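Local coordinates for uncharacterized protein (Legionella longbeachae NSW150, PDB 4JZA) that probably removes the 3-phosphate from phosphatidylinositol 3-phosphate, acting as a phosphoinositide phosphatase in lipid metabolism at the interface between pathogen and host, at residues Q162-L167 and S602-E607; Y186-G191 and Q317-E322; L474-A479 and F522-R527. One frame throughout, in Å; residues are numbered along the deposited sequence.

Interaction 1: residues Q162-L167 and S602-E607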
loop_
_atom_site.group_PDB
_atom_site.type_symbol
_atom_site.label_atom_id
_atom_site.label_comp_id
_atom_site.label_asym_id
_atom_site.label_seq_id
_atom_site.Cartn_x
_atom_site.Cartn_y
_atom_site.Cartn_z
ATOM N N GLN A 162 -27.141 4.637 3.774
ATOM C CA GLN A 162 -26.156 3.722 3.234
ATOM C C GLN A 162 -25.256 3.361 4.394
ATOM O O GLN A 162 -24.803 4.236 5.132
ATOM C CB GLN A 162 -25.351 4.381 2.148
ATOM C CG GLN A 162 -26.166 5.012 1.038
ATOM C CD GLN A 162 -25.225 5.689 0.108
ATOM O OE1 GLN A 162 -24.337 5.092 -0.296
ATOM N NE2 GLN A 162 -25.399 6.853 -0.249
ATOM N N VAL A 163 -25.030 2.071 4.572
ATOM C CA VAL A 163 -24.304 1.561 5.717
ATOM C C VAL A 163 -23.152 0.628 5.337
ATOM O O VAL A 163 -23.354 -0.335 4.574
ATOM C CB VAL A 163 -25.270 0.774 6.584
ATOM C CG1 VAL A 163 -24.564 0.129 7.764
ATOM C CG2 VAL A 163 -26.330 1.708 7.090
ATOM N N ASP A 164 -21.956 0.871 5.866
ATOM C CA ASP A 164 -20.844 -0.121 5.685
ATOM C C ASP A 164 -20.200 -0.452 6.997
ATOM O O ASP A 164 -19.591 0.397 7.634
ATOM C CB ASP A 164 -19.765 0.350 4.691
ATOM C CG ASP A 164 -20.181 0.185 3.234
ATOM O OD1 ASP A 164 -20.959 1.012 2.731
ATOM O OD2 ASP A 164 -19.730 -0.761 2.577
ATOM N N GLU A 165 -20.388 -1.689 7.422
ATOM C CA GLU A 165 -19.914 -2.133 8.717
ATOM C C GLU A 165 -18.623 -2.879 8.439
ATOM O O GLU A 165 -18.585 -3.802 7.648
ATOM C CB GLU A 165 -21.003 -2.991 9.446
ATOM C CG GLU A 165 -22.109 -2.119 10.113
ATOM C CD GLU A 165 -23.460 -2.784 10.439
ATOM O OE1 GLU A 165 -23.997 -3.610 9.661
ATOM O OE2 GLU A 165 -24.049 -2.404 11.466
ATOM N N SER A 166 -17.554 -2.399 9.036
ATOM C CA SER A 166 -16.276 -3.079 9.036
ATOM C C SER A 166 -16.343 -4.393 9.833
ATOM O O SER A 166 -16.975 -4.459 10.929
ATOM C CB SER A 166 -15.252 -2.191 9.723
ATOM O OG SER A 166 -13.934 -2.640 9.483
ATOM N N LEU A 167 -15.639 -5.397 9.310
ATOM C CA LEU A 167 -15.745 -6.744 9.801
ATOM C C LEU A 167 -14.386 -7.305 10.174
ATOM O O LEU A 167 -13.450 -7.192 9.422
ATOM C CB LEU A 167 -16.372 -7.622 8.698
ATOM C CG LEU A 167 -17.836 -7.351 8.351
ATOM C CD1 LEU A 167 -18.270 -8.225 7.209
ATOM C CD2 LEU A 167 -18.732 -7.605 9.537
ATOM N N SER A 602 -23.521 11.630 -2.542
ATOM C CA SER A 602 -23.492 11.597 -1.091
ATOM C C SER A 602 -22.056 11.382 -0.658
ATOM O O SER A 602 -21.626 11.817 0.452
ATOM C CB SER A 602 -24.375 10.478 -0.550
ATOM O OG SER A 602 -23.894 9.205 -0.931
ATOM N N ARG A 603 -21.336 10.681 -1.544
ATOM C CA ARG A 603 -19.909 10.408 -1.377
ATOM C C ARG A 603 -19.693 9.377 -0.313
ATOM O O ARG A 603 -18.599 9.239 0.193
ATOM C CB ARG A 603 -19.103 11.657 -1.012
ATOM C CG ARG A 603 -19.127 12.749 -2.069
ATOM C CD ARG A 603 -17.938 13.684 -1.943
ATOM N NE ARG A 603 -17.369 13.710 -3.263
ATOM C CZ ARG A 603 -16.127 13.403 -3.585
ATOM N NH1 ARG A 603 -15.206 13.126 -2.670
ATOM N NH2 ARG A 603 -15.806 13.404 -4.851
ATOM N N HIS A 604 -20.736 8.663 0.054
ATOM C CA HIS A 604 -20.550 7.611 1.002
ATOM C C HIS A 604 -19.452 6.610 0.554
ATOM O O HIS A 604 -18.552 6.303 1.312
ATOM C CB HIS A 604 -21.848 6.888 1.185
ATOM C CG HIS A 604 -21.724 5.637 1.985
ATOM N ND1 HIS A 604 -21.700 5.646 3.359
ATOM C CD2 HIS A 604 -21.634 4.336 1.608
ATOM C CE1 HIS A 604 -21.531 4.411 3.800
ATOM N NE2 HIS A 604 -21.492 3.597 2.759
ATOM N N GLN A 605 -19.526 6.086 -0.662
ATOM C CA GLN A 605 -18.515 5.142 -1.122
ATOM C C GLN A 605 -17.146 5.785 -1.224
ATOM O O GLN A 605 -16.131 5.116 -1.074
ATOM C CB GLN A 605 -18.871 4.607 -2.517
ATOM C CG GLN A 605 -20.112 3.724 -2.554
ATOM C CD GLN A 605 -19.988 2.500 -1.666
ATOM O OE1 GLN A 605 -18.897 2.097 -1.313
ATOM N NE2 GLN A 605 -21.106 1.906 -1.313
ATOM N N HIS A 606 -17.098 7.070 -1.519
ATOM C CA HIS A 606 -15.828 7.737 -1.692
ATOM C C HIS A 606 -15.099 7.715 -0.360
ATOM O O HIS A 606 -13.866 7.486 -0.300
ATOM C CB HIS A 606 -15.991 9.197 -2.130
ATOM C CG HIS A 606 -16.615 9.390 -3.486
ATOM N ND1 HIS A 606 -17.819 8.829 -3.851
ATOM C CD2 HIS A 606 -16.254 10.193 -4.513
ATOM C CE1 HIS A 606 -18.145 9.239 -5.062
ATOM N NE2 HIS A 606 -17.223 10.083 -5.476
ATOM N N GLU A 607 -15.861 7.968 0.701
ATOM C CA GLU A 607 -15.346 7.990 2.056
ATOM C C GLU A 607 -14.870 6.634 2.510
ATOM O O GLU A 607 -13.816 6.494 3.178
ATOM C CB GLU A 607 -16.407 8.510 3.012
ATOM C CG GLU A 607 -16.717 9.958 2.724
ATOM C CD GLU A 607 -15.601 10.883 3.189
ATOM O OE1 GLU A 607 -15.414 11.993 2.559
ATOM O OE2 GLU A 607 -14.918 10.498 4.197
HETATM O O HOH W 1 -23.852 2.898 -1.740
#

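Interaction 2: residues Y186-G191 and Q317-E322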
loop_
_atom_site.group_PDB
_atom_site.type_symbol
_atom_site.label_atom_id
_atom_site.label_comp_id
_atom_site.label_asym_id
_atom_site.label_seq_id
_atom_site.Cartn_x
_atom_site.Cartn_y
_atom_site.Cartn_z
ATOM N N TYR A 186 9.801 -12.207 17.037
ATOM C CA TYR A 186 9.846 -11.521 15.762
ATOM C C TYR A 186 11.109 -11.828 14.973
ATOM O O TYR A 186 11.779 -10.901 14.498
ATOM C CB TYR A 186 9.759 -9.999 15.996
ATOM C CG TYR A 186 8.676 -9.623 16.976
ATOM C CD1 TYR A 186 7.344 -9.676 16.606
ATOM C CD2 TYR A 186 8.970 -9.261 18.287
ATOM C CE1 TYR A 186 6.331 -9.345 17.493
ATOM C CE2 TYR A 186 7.957 -8.938 19.188
ATOM C CZ TYR A 186 6.625 -8.972 18.775
ATOM O OH TYR A 186 5.563 -8.693 19.636
ATOM N N PRO A 187 11.444 -13.122 14.810
ATOM C CA PRO A 187 12.605 -13.399 13.970
ATOM C C PRO A 187 12.368 -12.911 12.537
ATOM O O PRO A 187 11.242 -12.916 12.049
ATOM C CB PRO A 187 12.722 -14.910 14.016
ATOM C CG PRO A 187 11.335 -15.366 14.169
ATOM C CD PRO A 187 10.660 -14.342 15.051
ATOM N N LYS A 188 13.434 -12.452 11.912
ATOM C CA LYS A 188 13.392 -11.911 10.584
ATOM C C LYS A 188 13.899 -12.897 9.584
ATOM O O LYS A 188 14.631 -13.821 9.906
ATOM C CB LYS A 188 14.283 -10.699 10.520
ATOM C CG LYS A 188 13.939 -9.626 11.540
ATOM C CD LYS A 188 12.464 -9.251 11.465
ATOM C CE LYS A 188 12.200 -8.038 12.328
ATOM N NZ LYS A 188 12.345 -8.369 13.773
ATOM N N THR A 189 13.523 -12.705 8.337
ATOM C CA THR A 189 13.890 -13.699 7.357
ATOM C C THR A 189 15.378 -13.558 7.092
ATOM O O THR A 189 15.844 -12.463 6.884
ATOM C CB THR A 189 13.057 -13.587 6.097
ATOM O OG1 THR A 189 11.661 -13.719 6.457
ATOM C CG2 THR A 189 13.497 -14.695 5.133
ATOM N N PRO A 190 16.129 -14.661 7.170
ATOM C CA PRO A 190 17.521 -14.509 6.808
ATOM C C PRO A 190 17.677 -14.624 5.302
ATOM O O PRO A 190 16.972 -15.451 4.663
ATOM C CB PRO A 190 18.196 -15.698 7.505
ATOM C CG PRO A 190 17.133 -16.747 7.651
ATOM C CD PRO A 190 15.798 -16.062 7.484
ATOM N N GLY A 191 18.627 -13.846 4.766
ATOM C CA GLY A 191 18.949 -13.801 3.317
ATOM C C GLY A 191 19.026 -15.138 2.589
ATOM O O GLY A 191 18.562 -15.265 1.456
ATOM N N GLN A 317 8.465 -5.153 6.266
ATOM C CA GLN A 317 7.117 -5.528 6.637
ATOM C C GLN A 317 7.173 -6.198 8.026
ATOM O O GLN A 317 6.308 -5.977 8.858
ATOM C CB GLN A 317 6.484 -6.486 5.601
ATOM C CG GLN A 317 6.070 -5.832 4.293
ATOM C CD GLN A 317 4.577 -5.642 4.103
ATOM O OE1 GLN A 317 3.719 -6.310 4.709
ATOM N NE2 GLN A 317 4.264 -4.736 3.238
ATOM N N GLN A 318 8.196 -7.010 8.261
ATOM C CA GLN A 318 8.276 -7.810 9.495
ATOM C C GLN A 318 8.443 -6.895 10.694
ATOM O O GLN A 318 7.750 -7.075 11.703
ATOM C CB GLN A 318 9.353 -8.864 9.414
ATOM C CG GLN A 318 9.204 -9.752 8.183
ATOM C CD GLN A 318 10.126 -10.966 8.158
ATOM O OE1 GLN A 318 11.348 -10.876 8.109
ATOM N NE2 GLN A 318 9.530 -12.105 8.167
ATOM N N PHE A 319 9.276 -5.872 10.551
ATOM C CA PHE A 319 9.414 -4.886 11.608
ATOM C C PHE A 319 8.127 -4.125 11.783
ATOM O O PHE A 319 7.773 -3.808 12.898
ATOM C CB PHE A 319 10.538 -3.888 11.351
ATOM C CG PHE A 319 11.913 -4.392 11.705
ATOM C CD1 PHE A 319 12.309 -4.501 13.030
ATOM C CD2 PHE A 319 12.827 -4.697 10.715
ATOM C CE1 PHE A 319 13.580 -4.911 13.367
ATOM C CE2 PHE A 319 14.107 -5.115 11.041
ATOM C CZ PHE A 319 14.488 -5.208 12.372
ATOM N N PHE A 320 7.417 -3.836 10.698
ATOM C CA PHE A 320 6.135 -3.142 10.814
ATOM C C PHE A 320 5.156 -4.055 11.542
ATOM O O PHE A 320 4.443 -3.621 12.466
ATOM C CB PHE A 320 5.549 -2.770 9.448
ATOM C CG PHE A 320 6.336 -1.742 8.662
ATOM C CD1 PHE A 320 7.300 -0.971 9.232
ATOM C CD2 PHE A 320 6.053 -1.543 7.325
ATOM C CE1 PHE A 320 7.982 -0.039 8.477
ATOM C CE2 PHE A 320 6.715 -0.623 6.565
ATOM C CZ PHE A 320 7.691 0.132 7.132
ATOM N N LEU A 321 5.112 -5.323 11.152
ATOM C CA LEU A 321 4.188 -6.242 11.823
ATOM C C LEU A 321 4.500 -6.294 13.309
ATOM O O LEU A 321 3.605 -6.158 14.148
ATOM C CB LEU A 321 4.255 -7.653 11.211
ATOM C CG LEU A 321 3.298 -8.723 11.733
ATOM C CD1 LEU A 321 1.874 -8.252 11.634
ATOM C CD2 LEU A 321 3.485 -10.001 10.899
ATOM N N GLU A 322 5.790 -6.499 13.591
ATOM C CA GLU A 322 6.310 -6.531 14.937
ATOM C C GLU A 322 5.838 -5.312 15.729
ATOM O O GLU A 322 5.394 -5.436 16.853
ATOM C CB GLU A 322 7.842 -6.601 14.922
ATOM C CG GLU A 322 8.538 -6.275 16.252
ATOM C CD GLU A 322 10.063 -6.282 16.162
ATOM O OE1 GLU A 322 10.734 -5.916 17.144
ATOM O OE2 GLU A 322 10.613 -6.652 15.108
#

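Interaction 3: residues L474-A479 and F522-R527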
loop_
_atom_site.group_PDB
_atom_site.type_symbol
_atom_site.label_atom_id
_atom_site.label_comp_id
_atom_site.label_asym_id
_atom_site.label_seq_id
_atom_site.Cartn_x
_atom_site.Cartn_y
_atom_site.Cartn_z
ATOM N N LEU A 474 -12.945 -3.599 -27.317
ATOM C CA LEU A 474 -13.625 -3.558 -26.047
ATOM C C LEU A 474 -13.672 -4.962 -25.476
ATOM O O LEU A 474 -13.797 -5.917 -26.233
ATOM C CB LEU A 474 -15.055 -3.055 -26.225
ATOM C CG LEU A 474 -15.850 -2.796 -24.935
ATOM C CD1 LEU A 474 -15.209 -1.757 -24.023
ATOM C CD2 LEU A 474 -17.265 -2.367 -25.276
ATOM N N TYR A 475 -13.569 -5.086 -24.151
ATOM C CA TYR A 475 -13.775 -6.378 -23.448
ATOM C C TYR A 475 -14.942 -6.213 -22.491
ATOM O O TYR A 475 -14.976 -5.234 -21.730
ATOM C CB TYR A 475 -12.553 -6.768 -22.630
ATOM C CG TYR A 475 -11.353 -7.171 -23.437
ATOM C CD1 TYR A 475 -10.478 -6.210 -23.951
ATOM C CD2 TYR A 475 -11.066 -8.524 -23.662
ATOM C CE1 TYR A 475 -9.372 -6.577 -24.690
ATOM C CE2 TYR A 475 -9.958 -8.899 -24.398
ATOM C CZ TYR A 475 -9.114 -7.924 -24.916
ATOM O OH TYR A 475 -8.009 -8.300 -25.656
ATOM N N TYR A 476 -15.899 -7.131 -22.541
ATOM C CA TYR A 476 -17.132 -7.031 -21.769
ATOM C C TYR A 476 -17.738 -8.407 -21.573
ATOM O O TYR A 476 -17.249 -9.375 -22.125
ATOM C CB TYR A 476 -18.133 -6.122 -22.464
ATOM C CG TYR A 476 -18.464 -6.551 -23.865
ATOM C CD1 TYR A 476 -17.608 -6.273 -24.910
ATOM C CD2 TYR A 476 -19.630 -7.236 -24.141
ATOM C CE1 TYR A 476 -17.908 -6.665 -26.195
ATOM C CE2 TYR A 476 -19.936 -7.631 -25.422
ATOM C CZ TYR A 476 -19.071 -7.342 -26.444
ATOM O OH TYR A 476 -19.376 -7.733 -27.718
ATOM N N THR A 477 -18.780 -8.508 -20.759
ATOM C CA THR A 477 -19.440 -9.794 -20.595
ATOM C C THR A 477 -20.171 -10.171 -21.874
ATOM O O THR A 477 -20.988 -9.421 -22.382
ATOM C CB THR A 477 -20.464 -9.758 -19.455
ATOM O OG1 THR A 477 -19.947 -8.993 -18.367
ATOM C CG2 THR A 477 -20.759 -11.148 -18.974
ATOM N N GLN A 478 -19.882 -11.361 -22.376
ATOM C CA GLN A 478 -20.502 -11.852 -23.591
ATOM C C GLN A 478 -21.936 -12.277 -23.330
ATOM O O GLN A 478 -22.290 -12.622 -22.212
ATOM C CB GLN A 478 -19.694 -13.009 -24.173
ATOM C CG GLN A 478 -18.267 -12.648 -24.540
ATOM C CD GLN A 478 -18.187 -11.595 -25.628
ATOM O OE1 GLN A 478 -18.408 -11.880 -26.799
ATOM N NE2 GLN A 478 -17.856 -10.373 -25.246
ATOM N N ALA A 479 -22.754 -12.262 -24.370
ATOM C CA ALA A 479 -24.136 -12.694 -24.265
ATOM C C ALA A 479 -24.181 -14.162 -23.879
ATOM O O ALA A 479 -25.045 -14.597 -23.129
ATOM C CB ALA A 479 -24.859 -12.465 -25.574
ATOM N N PHE A 522 -24.298 2.180 -28.218
ATOM C CA PHE A 522 -24.791 1.215 -27.230
ATOM C C PHE A 522 -24.123 1.404 -25.869
ATOM O O PHE A 522 -22.927 1.586 -25.803
ATOM C CB PHE A 522 -24.501 -0.188 -27.748
ATOM C CG PHE A 522 -25.114 -1.278 -26.925
ATOM C CD1 PHE A 522 -26.487 -1.546 -27.005
ATOM C CD2 PHE A 522 -24.322 -2.049 -26.081
ATOM C CE1 PHE A 522 -27.058 -2.546 -26.250
ATOM C CE2 PHE A 522 -24.876 -3.077 -25.343
ATOM C CZ PHE A 522 -26.252 -3.323 -25.424
ATOM N N ASP A 523 -24.881 1.342 -24.785
ATOM C CA ASP A 523 -24.363 1.682 -23.449
ATOM C C ASP A 523 -23.777 0.460 -22.749
ATOM O O ASP A 523 -24.385 -0.084 -21.874
ATOM C CB ASP A 523 -25.486 2.323 -22.609
ATOM C CG ASP A 523 -25.065 2.676 -21.177
ATOM O OD1 ASP A 523 -23.842 2.829 -20.900
ATOM O OD2 ASP A 523 -25.999 2.809 -20.332
ATOM N N TYR A 524 -22.581 0.042 -23.147
ATOM C CA TYR A 524 -21.969 -1.182 -22.619
ATOM C C TYR A 524 -21.667 -1.060 -21.134
ATOM O O TYR A 524 -21.709 -2.043 -20.426
ATOM C CB TYR A 524 -20.651 -1.502 -23.326
ATOM C CG TYR A 524 -20.785 -2.075 -24.694
ATOM C CD1 TYR A 524 -21.095 -3.416 -24.879
ATOM C CD2 TYR A 524 -20.586 -1.292 -25.803
ATOM C CE1 TYR A 524 -21.224 -3.953 -26.136
ATOM C CE2 TYR A 524 -20.725 -1.815 -27.063
ATOM C CZ TYR A 524 -21.030 -3.143 -27.222
ATOM O OH TYR A 524 -21.171 -3.628 -28.497
ATOM N N ALA A 525 -21.312 0.139 -20.692
ATOM C CA ALA A 525 -21.045 0.373 -19.290
ATOM C C ALA A 525 -22.315 0.096 -18.500
ATOM O O ALA A 525 -22.300 -0.610 -17.497
ATOM C CB ALA A 525 -20.554 1.806 -19.050
ATOM N N GLY A 526 -23.417 0.638 -18.955
ATOM C CA GLY A 526 -24.669 0.420 -18.264
ATOM C C GLY A 526 -25.107 -1.018 -18.275
ATOM O O GLY A 526 -25.699 -1.522 -17.290
ATOM N N ARG A 527 -24.821 -1.690 -19.376
ATOM C CA ARG A 527 -25.214 -3.068 -19.476
ATOM C C ARG A 527 -24.524 -3.822 -18.353
ATOM O O ARG A 527 -25.184 -4.610 -17.636
ATOM C CB ARG A 527 -24.863 -3.660 -20.823
ATOM C CG ARG A 527 -25.056 -5.173 -20.901
ATOM C CD ARG A 527 -25.058 -5.648 -22.353
ATOM N NE ARG A 527 -25.001 -7.096 -22.446
ATOM C CZ ARG A 527 -23.901 -7.832 -22.324
ATOM N NH1 ARG A 527 -22.717 -7.267 -22.108
ATOM N NH2 ARG A 527 -23.990 -9.159 -22.415
#

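Interaction 1: residues Q162-L167 and S602-E607
Strand 159-166, an inner strand of the large mixed sheet, meets the start of helix 604-612 where Gln-162 and Asp-164 turn toward His-604. Arg-603, with a positive phi, joins helix 587-602 to it and is its N-cap. Because Gln-162 and Asp-164 are two residues apart on an extended strand, they point to the same side and can share one ring.

With its CG anti to the backbone N (chi1 171°), His-604 sends its imidazole to the strand. Gln-162 CB lies over one face, 3.8 Å from the centroid of the His-604 ring, a CH-pi contact. At the ring edge, His-604 NE2 donates a nearly straight bond to Asp-164 OD1, at 2.6 Å, although the position of that oxygen is less certain. The other ring nitrogen, ND1, bonds to Thr-147 OG1 of strand 144-150.

Beyond CB, the Gln-162 chain stretches past the histidine in the opposite direction. Its amide donates from NE2 to Ser-602 OG at 2.9 Å, a bent bond tilted out of the amide plane, and Ser-602 OG is also bonded to Leu-599 O in the helix before the joint. A water accepts from Gln-605 NE2 at 3.0 Å and donates to Gln-162 OE1 at 2.7 Å. Arg-374 has partners on both elements, a salt bridge to Asp-164 OD2 and a hydrogen bond to Gln-605 OE1. Gln-605 also packs on helix 556-574, which follows sheet strand 545-549 and a CX5R sequence resembling the signature of cysteine-dependent phosphatases.

In this buried place, as modelled, both ring nitrogens of His-604 and both ends of the Gln-162 amide have partners. The contact therefore joins sheet to helix mainly through directional polar bonds, and the positive charge of Arg-374 probably offsets the negative charge of Asp-164.

Interaction 2: residues Y186-G191 and Q317-E322
Lys-188 crosses the face of helix 315-325 between Gln-318 and Glu-322, one turn apart, and its ammonium is the main donor of the contact. Lysine suits the place because its chain is both greasy and long: bends at chi2 (-53°) and chi4 fold it back over its own loop. NZ gives one bond to Glu-322 OE2 at 2.8 Å, a salt bridge that reaches the syn side of the carboxylate, and another to Tyr-186 O at 2.7 Å, in the carbonyl plane. CE sits over the centre of the Phe-319 ring, 3.4 Å from the centroid, and NZ, 4.1 Å from that centroid and still over the face, adds a cation-pi contact.

Glutamate is equally well placed at position 322. While OE2 serves Lys-188, OE1 pairs with Lys-326, one turn further along. Glu-322 CG lies over one face of the Tyr-186 ring, 3.5 Å from its centroid, and the carboxylate is stacked almost parallel to it.

The amide of Gln-318 faces Thr-189. Thr-189 N donates to Gln-318 OE1 at 2.9 Å, on a lone pair in the carbonyl plane. Gln-318 NE2 turns to Thr-189 OG1, but that bond is weak, at 3.2 Å; the hydroxyl has a stronger partner in Trp-311 O. Pro-187 O is taken by Tyr-310 OH.

Two positive groups thus share one carboxylate, which should favour the ionised form of Glu-322, and the irregular loop, which leads into the insertion-domain range, is held to the helix by the Thr-189 N-H and by charge.

Interaction 3: residues L474-A479 and F522-R527
Segment 474-479 begins on a short strand and is extended through most of its length, and the Tyr-476 side chain and the Thr-477 carbonyl face the first turn of helix 524-542. The CA atoms of Tyr-476 and Tyr-524 are 7.6 Å apart, leaving room for side chains between the backbones. Asp-523, centre of an inverse gamma turn, occupies the N-cap of the helix: its OD1 accepts from Gly-526 N at 3.0 Å. Tyr-524 and Arg-527, three residues apart, leave the same side of the helix toward the extended chain.

Tyr-524 carries the apolar half. Leu-474 CD2 sits over one face, 3.7 Å from the centroid of the Tyr-524 ring, while Phe-522 CD2 covers the opposite face; branched leucine offers a methyl, and phenylalanine a ring edge, to the flat surface. Tyr-476 meets it at a slant, with centroids 4.9 Å apart and ring planes at 49°, and Tyr-524 CE1 over the centre of the Tyr-476 ring.

Arginine provides the reach for the polar half. Its chain, extended from CG to NE, spans the gap, and Arg-527 grips Thr-477 O end-on: NH1 at 2.8 Å lies in the carbonyl plane, whereas NH2 at 3.0 Å comes from above it. The oxygen lies close to the guanidinium plane. NE and NH2 also bond to Val-511 O and Leu-512 O, in the last turn of helix 501-513. The hydroxyl of Thr-477 bonds instead to Glu-528 and His-466.

What results is an Asp-capped helix N-terminus packed on the chain leaving a beta hairpin, 469-470 with 474-475, where one buried arginine gathers main-chain carbonyls from two other parts of the fold.

From the N terminus, the chain first opens interaction 1 at strand 159-166, within the large mixed sheet, and closes it only at helix 604-612. The other two contacts both open and close inside this long excursion, one after the other, and none of the three cross. Interaction 2 closes a mostly helical excursion that begins in the loop after helix 172-183 and returns at helix 315-325; it takes in the range assigned to the phosphoinositide phosphatase insertion domain. Interaction 3 closes a much shorter loop, from the hairpin beyond sheet strand 462-465 to helix 524-542. Interactions 2 and 3 lie on opposite sides of the chain's centre, their own centres about 46 Å apart.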